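Local coordinates for protein polyhedrin (Orgyia pseudotsugata cypovirus 5, PDB 5A8U) that forms the bulk of the viral occlusion bodies (polyhedra), crystals that protect the virus outside its host until insect larvae ingest them, at residues A[109-117]-A[238-246]; A[127-135]-A[177-187]. All coordinates share one frame; numbering follows the deposited sequence.

In the fold
From the N terminus, the chain leads from helix 6-21 through strands 30-37 and 43-50, and later reaches strand 109-115, the first side of contact 1. It goes on through strand 124-128 into the turn of 127-135, where contact 2 opens. Contact 2 closes a loop of 41 residues when strand 169-178 runs out into 177-187. Only at the end of helix 230-241 does 238-246 come back to strand 109-115 and close contact 1, so contact 2 is nested within its loop. Met110 bridges the two sites, with a backbone bond to Val177 and its methyl against Phe127. Contact 1 joins the C-terminal segment to the six-stranded sheet, and contact 2 ties the end of strand 169-178, in the same sheet, to strand 124-128 of the three-stranded sheet.

Contact 1 of 2, residues A[109-117]-A[238-246]; sequences AMQFIVQGS and FQPRELVYQ
Gln111 NE2 lies over one face of the Tyr245 ring, 3.6 Å above its plane and displaced toward the rim, with the amide turned 51° from the ring. In turn, Tyr245 CD2 sits over the centre of a Phe238 ring face, and Ile113 CD1 reaches Tyr245 CD2 at 3.7 Å. Gln111 pairs with both backbone polar groups of Gln246: Gln111 OE1 accepts from Gln246 N (3.0 Å) on a lone pair, while Gln111 NE2 donates to Gln246 O (2.9 Å) along a bent path. That OE1 also bonds Ser174, and a water links NE2 to the Tyr245 hydroxyl, itself bonded to Glu230. Gln115, extended with CG anti to the backbone N (chi1 170°), bridges two residues instead. Gln115 NE2 meets Glu242 O almost straight (3.0 Å, 173°) and within the amide plane, and Gln115 OE1 accepts from Val244 N at 2.8 Å. A second water joins OE1 to Val244 O. Side-chain amides, not backbone groups of the strand, make all four hydrogen bonds to the 242-246 backbone. This segment leaves helix 230-241 through a Schellman motif at Glu242, and strand 109-115 runs antiparallel between strands 30-37 and 169-178, with Phe238 and Leu243 touching strand 30-37.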
loop_
_atom_site.group_PDB
_atom_site.type_symbol
_atom_site.label_atom_id
_atom_site.label_comp_id
_atom_site.label_asym_id
_atom_site.label_seq_id
_atom_site.Cartn_x
_atom_site.Cartn_y
_atom_site.Cartn_z
ATOM N N ALA A 109 -6.099 7.740 -22.210
ATOM C CA ALA A 109 -4.749 8.299 -22.209
ATOM C C ALA A 109 -4.340 8.633 -20.785
ATOM O O ALA A 109 -5.181 8.683 -19.881
ATOM C CB ALA A 109 -4.691 9.569 -23.069
ATOM N N MET A 110 -3.046 8.871 -20.606
ATOM C CA MET A 110 -2.518 9.317 -19.328
ATOM C C MET A 110 -1.401 10.333 -19.555
ATOM O O MET A 110 -0.691 10.287 -20.560
ATOM C CB MET A 110 -2.006 8.124 -18.524
ATOM C CG MET A 110 -0.912 8.411 -17.518
ATOM S SD MET A 110 -0.234 6.839 -16.915
ATOM C CE MET A 110 0.069 6.054 -18.444
ATOM N N GLN A 111 -1.288 11.273 -18.627
ATOM C CA GLN A 111 -0.102 12.114 -18.521
ATOM C C GLN A 111 0.649 11.683 -17.252
ATOM O O GLN A 111 0.058 11.590 -16.180
ATOM C CB GLN A 111 -0.485 13.597 -18.444
ATOM C CG GLN A 111 0.738 14.490 -18.511
ATOM C CD GLN A 111 0.426 15.969 -18.421
ATOM O OE1 GLN A 111 1.341 16.785 -18.286
ATOM N NE2 GLN A 111 -0.863 16.327 -18.494
ATOM N N PHE A 112 1.941 11.407 -17.392
ATOM C CA PHE A 112 2.778 10.994 -16.276
ATOM C C PHE A 112 3.744 12.156 -16.049
ATOM O O PHE A 112 4.542 12.492 -16.929
ATOM C CB PHE A 112 3.515 9.699 -16.657
ATOM C CG PHE A 112 4.478 9.182 -15.594
ATOM C CD1 PHE A 112 3.995 8.601 -14.431
ATOM C CD2 PHE A 112 5.856 9.227 -15.795
ATOM C CE1 PHE A 112 4.867 8.109 -13.456
ATOM C CE2 PHE A 112 6.733 8.718 -14.829
ATOM C CZ PHE A 112 6.240 8.157 -13.671
ATOM N N ILE A 113 3.628 12.810 -14.898
ATOM C CA ILE A 113 4.391 14.026 -14.637
ATOM C C ILE A 113 5.314 13.817 -13.447
ATOM O O ILE A 113 4.879 13.379 -12.395
ATOM C CB ILE A 113 3.469 15.213 -14.319
ATOM C CG1 ILE A 113 2.266 15.226 -15.267
ATOM C CG2 ILE A 113 4.258 16.518 -14.346
ATOM C CD1 ILE A 113 1.181 16.219 -14.862
ATOM N N VAL A 114 6.588 14.151 -13.610
ATOM C CA VAL A 114 7.549 13.980 -12.528
ATOM C C VAL A 114 8.186 15.335 -12.254
ATOM O O VAL A 114 8.657 15.975 -13.180
ATOM C CB VAL A 114 8.655 12.976 -12.920
ATOM C CG1 VAL A 114 9.647 12.797 -11.767
ATOM C CG2 VAL A 114 8.041 11.619 -13.310
ATOM N N GLN A 115 8.178 15.783 -11.001
ATOM C CA GLN A 115 8.680 17.121 -10.670
ATOM C C GLN A 115 9.596 17.130 -9.432
ATOM O O GLN A 115 9.332 16.441 -8.451
ATOM C CB GLN A 115 7.498 18.085 -10.475
ATOM C CG GLN A 115 7.883 19.450 -9.890
ATOM C CD GLN A 115 6.712 20.419 -9.841
ATOM O OE1 GLN A 115 5.689 20.210 -10.502
ATOM N NE2 GLN A 115 6.858 21.491 -9.062
ATOM N N GLY A 116 10.676 17.912 -9.488
ATOM C CA GLY A 116 11.583 18.021 -8.354
ATOM C C GLY A 116 13.002 17.898 -8.853
ATOM O O GLY A 116 13.218 17.916 -10.058
ATOM N N SER A 117 13.961 17.747 -7.943
ATOM C CA SER A 117 15.350 17.511 -8.350
ATOM C C SER A 117 15.538 16.005 -8.474
ATOM O O SER A 117 15.860 15.300 -7.501
ATOM C CB SER A 117 16.328 18.112 -7.339
ATOM O OG SER A 117 17.667 17.903 -7.762
ATOM N N PHE A 238 -3.560 21.706 -9.405
ATOM C CA PHE A 238 -2.178 21.845 -9.882
ATOM C C PHE A 238 -1.590 23.221 -9.679
ATOM O O PHE A 238 -0.490 23.368 -9.147
ATOM C CB PHE A 238 -2.052 21.457 -11.357
ATOM C CG PHE A 238 -2.230 19.994 -11.591
ATOM C CD1 PHE A 238 -1.175 19.114 -11.365
ATOM C CD2 PHE A 238 -3.459 19.477 -11.975
ATOM C CE1 PHE A 238 -1.340 17.753 -11.547
ATOM C CE2 PHE A 238 -3.628 18.106 -12.162
ATOM C CZ PHE A 238 -2.567 17.248 -11.952
ATOM N N GLN A 239 -2.308 24.243 -10.115
ATOM C CA GLN A 239 -1.748 25.583 -9.977
ATOM C C GLN A 239 -1.401 25.986 -8.543
ATOM O O GLN A 239 -0.270 26.378 -8.275
ATOM C CB GLN A 239 -2.595 26.626 -10.717
ATOM C CG GLN A 239 -2.121 26.725 -12.145
ATOM C CD GLN A 239 -2.935 27.639 -13.017
ATOM O OE1 GLN A 239 -3.968 28.178 -12.600
ATOM N NE2 GLN A 239 -2.480 27.809 -14.262
ATOM N N PRO A 240 -2.350 25.853 -7.606
ATOM C CA PRO A 240 -2.037 26.238 -6.221
ATOM C C PRO A 240 -0.922 25.405 -5.567
ATOM O O PRO A 240 -0.238 25.923 -4.682
ATOM C CB PRO A 240 -3.363 26.022 -5.483
ATOM C CG PRO A 240 -4.417 26.053 -6.564
ATOM C CD PRO A 240 -3.770 25.499 -7.794
ATOM N N ARG A 241 -0.749 24.150 -5.976
ATOM C CA ARG A 241 0.315 23.299 -5.415
ATOM C C ARG A 241 1.657 23.627 -6.072
ATOM O O ARG A 241 2.690 23.072 -5.681
ATOM C CB ARG A 241 0.023 21.810 -5.627
ATOM C CG ARG A 241 -1.088 21.205 -4.770
ATOM C CD ARG A 241 -0.592 20.697 -3.395
ATOM N NE ARG A 241 0.644 19.917 -3.497
ATOM C CZ ARG A 241 0.717 18.589 -3.557
ATOM N NH1 ARG A 241 -0.375 17.836 -3.490
ATOM N NH2 ARG A 241 1.903 18.005 -3.670
ATOM N N GLU A 242 1.627 24.500 -7.077
ATOM C CA GLU A 242 2.809 24.809 -7.900
ATOM C C GLU A 242 3.381 23.535 -8.525
ATOM O O GLU A 242 4.604 23.371 -8.658
ATOM C CB GLU A 242 3.866 25.631 -7.130
ATOM C CG GLU A 242 3.296 26.951 -6.611
ATOM C CD GLU A 242 4.315 27.872 -5.937
ATOM O OE1 GLU A 242 5.532 27.749 -6.209
ATOM O OE2 GLU A 242 3.880 28.726 -5.128
ATOM N N LEU A 243 2.467 22.661 -8.938
ATOM C CA LEU A 243 2.796 21.468 -9.704
ATOM C C LEU A 243 2.655 21.783 -11.188
ATOM O O LEU A 243 1.581 22.177 -11.637
ATOM C CB LEU A 243 1.841 20.329 -9.331
ATOM C CG LEU A 243 2.044 19.703 -7.948
ATOM C CD1 LEU A 243 0.880 18.808 -7.571
ATOM C CD2 LEU A 243 3.339 18.911 -7.948
ATOM N N VAL A 244 3.724 21.619 -11.959
ATOM C CA VAL A 244 3.615 21.833 -13.395
ATOM C C VAL A 244 2.805 20.732 -14.045
ATOM O O VAL A 244 2.727 19.604 -13.549
ATOM C CB VAL A 244 4.980 21.978 -14.108
ATOM C CG1 VAL A 244 5.588 23.357 -13.812
ATOM C CG2 VAL A 244 5.916 20.834 -13.726
ATOM N N TYR A 245 2.198 21.070 -15.168
ATOM C CA TYR A 245 1.217 20.210 -15.801
ATOM C C TYR A 245 1.128 20.669 -17.244
ATOM O O TYR A 245 1.118 21.866 -17.519
ATOM C CB TYR A 245 -0.132 20.426 -15.102
ATOM C CG TYR A 245 -1.297 19.668 -15.679
ATOM C CD1 TYR A 245 -2.018 20.167 -16.757
ATOM C CD2 TYR A 245 -1.697 18.451 -15.129
ATOM C CE1 TYR A 245 -3.090 19.473 -17.287
ATOM C CE2 TYR A 245 -2.781 17.751 -15.654
ATOM C CZ TYR A 245 -3.466 18.274 -16.732
ATOM O OH TYR A 245 -4.528 17.589 -17.258
ATOM N N GLN A 246 1.056 19.730 -18.174
ATOM C CA GLN A 246 0.915 20.112 -19.570
ATOM C C GLN A 246 -0.539 19.935 -20.008
ATOM O O GLN A 246 -1.109 18.844 -19.900
ATOM C CB GLN A 246 1.844 19.285 -20.461
ATOM C CG GLN A 246 1.811 19.731 -21.917
ATOM C CD GLN A 246 2.626 18.818 -22.803
ATOM O OE1 GLN A 246 2.174 17.736 -23.180
ATOM N NE2 GLN A 246 3.851 19.236 -23.121
HETATM O O HOH W 1 -3.587 15.193 -18.579
HETATM O O HOH W 2 4.022 18.192 -11.441
#

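Contact 2 of 2, residues A[127-135]-A[177-187]; sequences FFGPDGSRW and VRFDDKYAPRF
Two CH-pi contacts carry much of the join between Trp135, Phe127 and the 184-185 corner. Pro185 CG lies 3.5 Å from the centroid of the five-membered ring of Trp135, 18° off its normal, and Ala184 CB stands over the Phe127 face, 4.1 Å from that ring's centroid. The indole is swung out with CG anti to its backbone N (chi1 -177°), which lays it along the chain from Asp181 to Pro185. Pro185 CD and Ala184 C share one face, while the carbonyl oxygens of Asp181 and Lys182 lie at the edge near the ring plane.

Apolar contacts extend from the Phe127 ring. Phe127 CZ meets Val177 CG1 at 4.0 Å, CE1 approaches Phe179 CE1 at about a right angle between the side chains, and Phe127 CB packs on Pro185 CD at 3.7 Å. Met110 of strand 109-115 also touches this ring.

The segment 127-135 is a tight chain reversal that ends the edge strand 124-128 of the three-stranded sheet. Gly129 to Gly132 form a type I beta turn, overlapped by an Asx turn in which Asp131 OD1 accepts from Ser133 N; the same oxygen takes Ser133 OG at 2.6 Å on its syn lone pair. The bond from Trp135 N to Phe127 O (3.1 Å) closes the reversal and brings both aromatic residues to the same proline.

No hydrogen bond crosses between the segments; Phe187 O lies against the Pro130 ring, 3.2 Å from Pro130 CD. Within 177-187, Asp181 OD1 holds Arg186 N, and its OD2 forms a salt bridge to Arg186 NH1. In the turn, Asp131 O accepts from Arg241 of the third subunit.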
loop_
_atom_site.group_PDB
_atom_site.type_symbol
_atom_site.label_atom_id
_atom_site.label_comp_id
_atom_site.label_asym_id
_atom_site.label_seq_id
_atom_site.Cartn_x
_atom_site.Cartn_y
_atom_site.Cartn_z
ATOM N N PHE A 127 4.559 -0.665 -18.163
ATOM C CA PHE A 127 3.187 -0.988 -18.568
ATOM C C PHE A 127 2.904 -2.481 -18.506
ATOM O O PHE A 127 3.762 -3.299 -18.855
ATOM C CB PHE A 127 2.916 -0.472 -19.981
ATOM C CG PHE A 127 2.685 1.006 -20.033
ATOM C CD1 PHE A 127 1.524 1.543 -19.499
ATOM C CD2 PHE A 127 3.615 1.856 -20.610
ATOM C CE1 PHE A 127 1.286 2.903 -19.525
ATOM C CE2 PHE A 127 3.385 3.238 -20.647
ATOM C CZ PHE A 127 2.216 3.760 -20.100
ATOM N N PHE A 128 1.700 -2.815 -18.052
ATOM C CA PHE A 128 1.228 -4.192 -17.963
ATOM C C PHE A 128 -0.164 -4.210 -18.564
ATOM O O PHE A 128 -0.829 -3.180 -18.662
ATOM C CB PHE A 128 1.142 -4.651 -16.492
ATOM C CG PHE A 128 2.442 -4.515 -15.737
ATOM C CD1 PHE A 128 2.828 -3.287 -15.208
ATOM C CD2 PHE A 128 3.270 -5.611 -15.564
ATOM C CE1 PHE A 128 4.025 -3.155 -14.526
ATOM C CE2 PHE A 128 4.463 -5.490 -14.871
ATOM C CZ PHE A 128 4.843 -4.262 -14.360
ATOM N N GLY A 129 -0.594 -5.386 -18.997
ATOM C CA GLY A 129 -1.969 -5.565 -19.435
ATOM C C GLY A 129 -2.916 -5.589 -18.254
ATOM O O GLY A 129 -2.496 -5.488 -17.093
ATOM N N PRO A 130 -4.219 -5.706 -18.538
ATOM C CA PRO A 130 -5.244 -5.681 -17.491
ATOM C C PRO A 130 -5.169 -6.909 -16.575
ATOM O O PRO A 130 -5.700 -6.867 -15.460
ATOM C CB PRO A 130 -6.565 -5.658 -18.286
ATOM C CG PRO A 130 -6.217 -6.162 -19.632
ATOM C CD PRO A 130 -4.790 -5.802 -19.897
ATOM N N ASP A 131 -4.504 -7.959 -17.044
ATOM C CA ASP A 131 -4.295 -9.188 -16.278
ATOM C C ASP A 131 -2.945 -9.210 -15.553
ATOM O O ASP A 131 -2.583 -10.231 -14.956
ATOM C CB ASP A 131 -4.337 -10.382 -17.223
ATOM C CG ASP A 131 -3.240 -10.326 -18.271
ATOM O OD1 ASP A 131 -2.707 -9.213 -18.528
ATOM O OD2 ASP A 131 -2.908 -11.389 -18.837
ATOM N N GLY A 132 -2.188 -8.116 -15.620
ATOM C CA GLY A 132 -0.873 -8.082 -14.991
ATOM C C GLY A 132 0.265 -8.632 -15.849
ATOM O O GLY A 132 1.425 -8.647 -15.418
ATOM N N SER A 133 -0.049 -9.070 -17.066
ATOM C CA SER A 133 0.985 -9.510 -17.995
ATOM C C SER A 133 1.851 -8.326 -18.395
ATOM O O SER A 133 1.354 -7.234 -18.644
ATOM C CB SER A 133 0.384 -10.151 -19.253
ATOM O OG SER A 133 -0.496 -9.253 -19.919
ATOM N N ARG A 134 3.157 -8.550 -18.446
ATOM C CA ARG A 134 4.098 -7.525 -18.854
ATOM C C ARG A 134 3.847 -7.144 -20.304
ATOM O O ARG A 134 3.803 -8.003 -21.178
ATOM C CB ARG A 134 5.517 -8.066 -18.706
ATOM C CG ARG A 134 6.573 -7.033 -18.887
ATOM C CD ARG A 134 6.467 -5.969 -17.829
ATOM N NE ARG A 134 7.759 -5.319 -17.674
ATOM C CZ ARG A 134 8.042 -4.102 -18.110
ATOM N NH1 ARG A 134 7.102 -3.375 -18.692
ATOM N NH2 ARG A 134 9.253 -3.605 -17.913
ATOM N N TRP A 135 3.674 -5.855 -20.566
ATOM C CA TRP A 135 3.410 -5.405 -21.917
ATOM C C TRP A 135 4.691 -4.833 -22.479
ATOM O O TRP A 135 5.397 -4.084 -21.799
ATOM C CB TRP A 135 2.302 -4.348 -21.938
ATOM C CG TRP A 135 1.900 -3.872 -23.312
ATOM C CD1 TRP A 135 0.908 -4.386 -24.105
ATOM C CD2 TRP A 135 2.462 -2.769 -24.039
ATOM N NE1 TRP A 135 0.827 -3.674 -25.281
ATOM C CE2 TRP A 135 1.770 -2.679 -25.264
ATOM C CE3 TRP A 135 3.490 -1.856 -23.776
ATOM C CZ2 TRP A 135 2.069 -1.714 -26.218
ATOM C CZ3 TRP A 135 3.783 -0.899 -24.726
ATOM C CH2 TRP A 135 3.078 -0.838 -25.931
ATOM N N VAL A 177 0.673 9.800 -23.154
ATOM C CA VAL A 177 0.515 8.603 -23.978
ATOM C C VAL A 177 -0.926 8.137 -24.110
ATOM O O VAL A 177 -1.707 8.138 -23.155
ATOM C CB VAL A 177 1.419 7.442 -23.508
ATOM C CG1 VAL A 177 0.922 6.899 -22.169
ATOM C CG2 VAL A 177 1.461 6.326 -24.561
ATOM N N ARG A 178 -1.278 7.762 -25.334
ATOM C CA ARG A 178 -2.591 7.236 -25.623
ATOM C C ARG A 178 -2.614 5.732 -25.409
ATOM O O ARG A 178 -1.655 5.024 -25.723
ATOM C CB ARG A 178 -2.981 7.562 -27.066
ATOM C CG ARG A 178 -3.207 9.039 -27.337
ATOM C CD ARG A 178 -4.660 9.419 -27.152
ATOM N NE ARG A 178 -4.914 10.819 -27.490
ATOM C CZ ARG A 178 -5.253 11.253 -28.700
ATOM N NH1 ARG A 178 -5.376 10.398 -29.703
ATOM N NH2 ARG A 178 -5.478 12.542 -28.907
ATOM N N PHE A 179 -3.734 5.254 -24.883
ATOM C CA PHE A 179 -3.923 3.843 -24.614
ATOM C C PHE A 179 -4.558 3.186 -25.851
ATOM O O PHE A 179 -5.775 3.026 -25.922
ATOM C CB PHE A 179 -4.809 3.675 -23.366
ATOM C CG PHE A 179 -4.176 4.177 -22.080
ATOM C CD1 PHE A 179 -2.796 4.345 -21.978
ATOM C CD2 PHE A 179 -4.966 4.469 -20.964
ATOM C CE1 PHE A 179 -2.204 4.788 -20.788
ATOM C CE2 PHE A 179 -4.390 4.900 -19.779
ATOM C CZ PHE A 179 -2.999 5.059 -19.689
ATOM N N ASP A 180 -3.731 2.825 -26.829
ATOM C CA ASP A 180 -4.250 2.378 -28.123
ATOM C C ASP A 180 -3.536 1.135 -28.657
ATOM O O ASP A 180 -3.565 0.860 -29.858
ATOM C CB ASP A 180 -4.128 3.505 -29.141
ATOM C CG ASP A 180 -2.695 3.985 -29.307
ATOM O OD1 ASP A 180 -1.769 3.359 -28.735
ATOM O OD2 ASP A 180 -2.494 4.998 -30.007
ATOM N N ASP A 181 -2.888 0.402 -27.758
ATOM C CA ASP A 181 -2.175 -0.828 -28.100
ATOM C C ASP A 181 -0.962 -0.598 -28.986
ATOM O O ASP A 181 -0.312 -1.553 -29.414
ATOM C CB ASP A 181 -3.127 -1.858 -28.732
ATOM C CG ASP A 181 -3.596 -2.910 -27.734
ATOM O OD1 ASP A 181 -3.196 -2.848 -26.544
ATOM O OD2 ASP A 181 -4.351 -3.812 -28.147
ATOM N N LYS A 182 -0.636 0.668 -29.233
ATOM C CA LYS A 182 0.521 1.008 -30.059
ATOM C C LYS A 182 1.735 1.334 -29.186
ATOM O O LYS A 182 2.715 0.589 -29.176
ATOM C CB LYS A 182 0.192 2.185 -30.980
ATOM C CG LYS A 182 1.191 2.397 -32.110
ATOM C CD LYS A 182 0.846 3.635 -32.935
ATOM C CE LYS A 182 -0.570 3.563 -33.502
ATOM N NZ LYS A 182 -0.871 4.733 -34.382
ATOM N N TYR A 183 1.661 2.441 -28.446
ATOM C CA TYR A 183 2.746 2.838 -27.545
ATOM C C TYR A 183 2.452 2.532 -26.069
ATOM O O TYR A 183 3.297 2.726 -25.196
ATOM C CB TYR A 183 3.095 4.316 -27.741
ATOM C CG TYR A 183 3.458 4.667 -29.173
ATOM C CD1 TYR A 183 4.675 4.275 -29.717
ATOM C CD2 TYR A 183 2.574 5.372 -29.982
ATOM C CE1 TYR A 183 5.010 4.586 -31.026
ATOM C CE2 TYR A 183 2.898 5.688 -31.293
ATOM C CZ TYR A 183 4.118 5.291 -31.811
ATOM O OH TYR A 183 4.450 5.603 -33.113
ATOM N N ALA A 184 1.250 2.026 -25.808
ATOM C CA ALA A 184 0.866 1.566 -24.481
ATOM C C ALA A 184 -0.327 0.655 -24.703
ATOM O O ALA A 184 -0.981 0.755 -25.754
ATOM C CB ALA A 184 0.473 2.744 -23.590
ATOM N N PRO A 185 -0.614 -0.234 -23.738
ATOM C CA PRO A 185 -1.795 -1.102 -23.850
ATOM C C PRO A 185 -3.090 -0.295 -23.941
ATOM O O PRO A 185 -3.143 0.841 -23.471
ATOM C CB PRO A 185 -1.776 -1.896 -22.544
ATOM C CG PRO A 185 -0.363 -1.790 -22.043
ATOM C CD PRO A 185 0.135 -0.470 -22.491
ATOM N N ARG A 186 -4.112 -0.856 -24.581
ATOM C CA ARG A 186 -5.414 -0.228 -24.586
ATOM C C ARG A 186 -6.055 -0.244 -23.185
ATOM O O ARG A 186 -6.812 0.665 -22.849
ATOM C CB ARG A 186 -6.349 -0.885 -25.618
ATOM C CG ARG A 186 -7.716 -0.196 -25.686
ATOM C CD ARG A 186 -8.564 -0.631 -26.883
ATOM N NE ARG A 186 -8.111 0.006 -28.116
ATOM C CZ ARG A 186 -7.320 -0.581 -29.007
ATOM N NH1 ARG A 186 -6.896 -1.827 -28.803
ATOM N NH2 ARG A 186 -6.956 0.079 -30.098
ATOM N N PHE A 187 -5.754 -1.271 -22.389
ATOM C CA PHE A 187 -6.324 -1.385 -21.042
ATOM C C PHE A 187 -5.204 -1.616 -20.031
ATOM O O PHE A 187 -5.112 -2.682 -19.417
ATOM C CB PHE A 187 -7.377 -2.502 -20.993
ATOM C CG PHE A 187 -8.473 -2.327 -22.021
ATOM C CD1 PHE A 187 -9.483 -1.380 -21.829
ATOM C CD2 PHE A 187 -8.489 -3.094 -23.169
ATOM C CE1 PHE A 187 -10.490 -1.208 -22.773
ATOM C CE2 PHE A 187 -9.482 -2.924 -24.117
ATOM C CZ PHE A 187 -10.480 -1.977 -23.924
#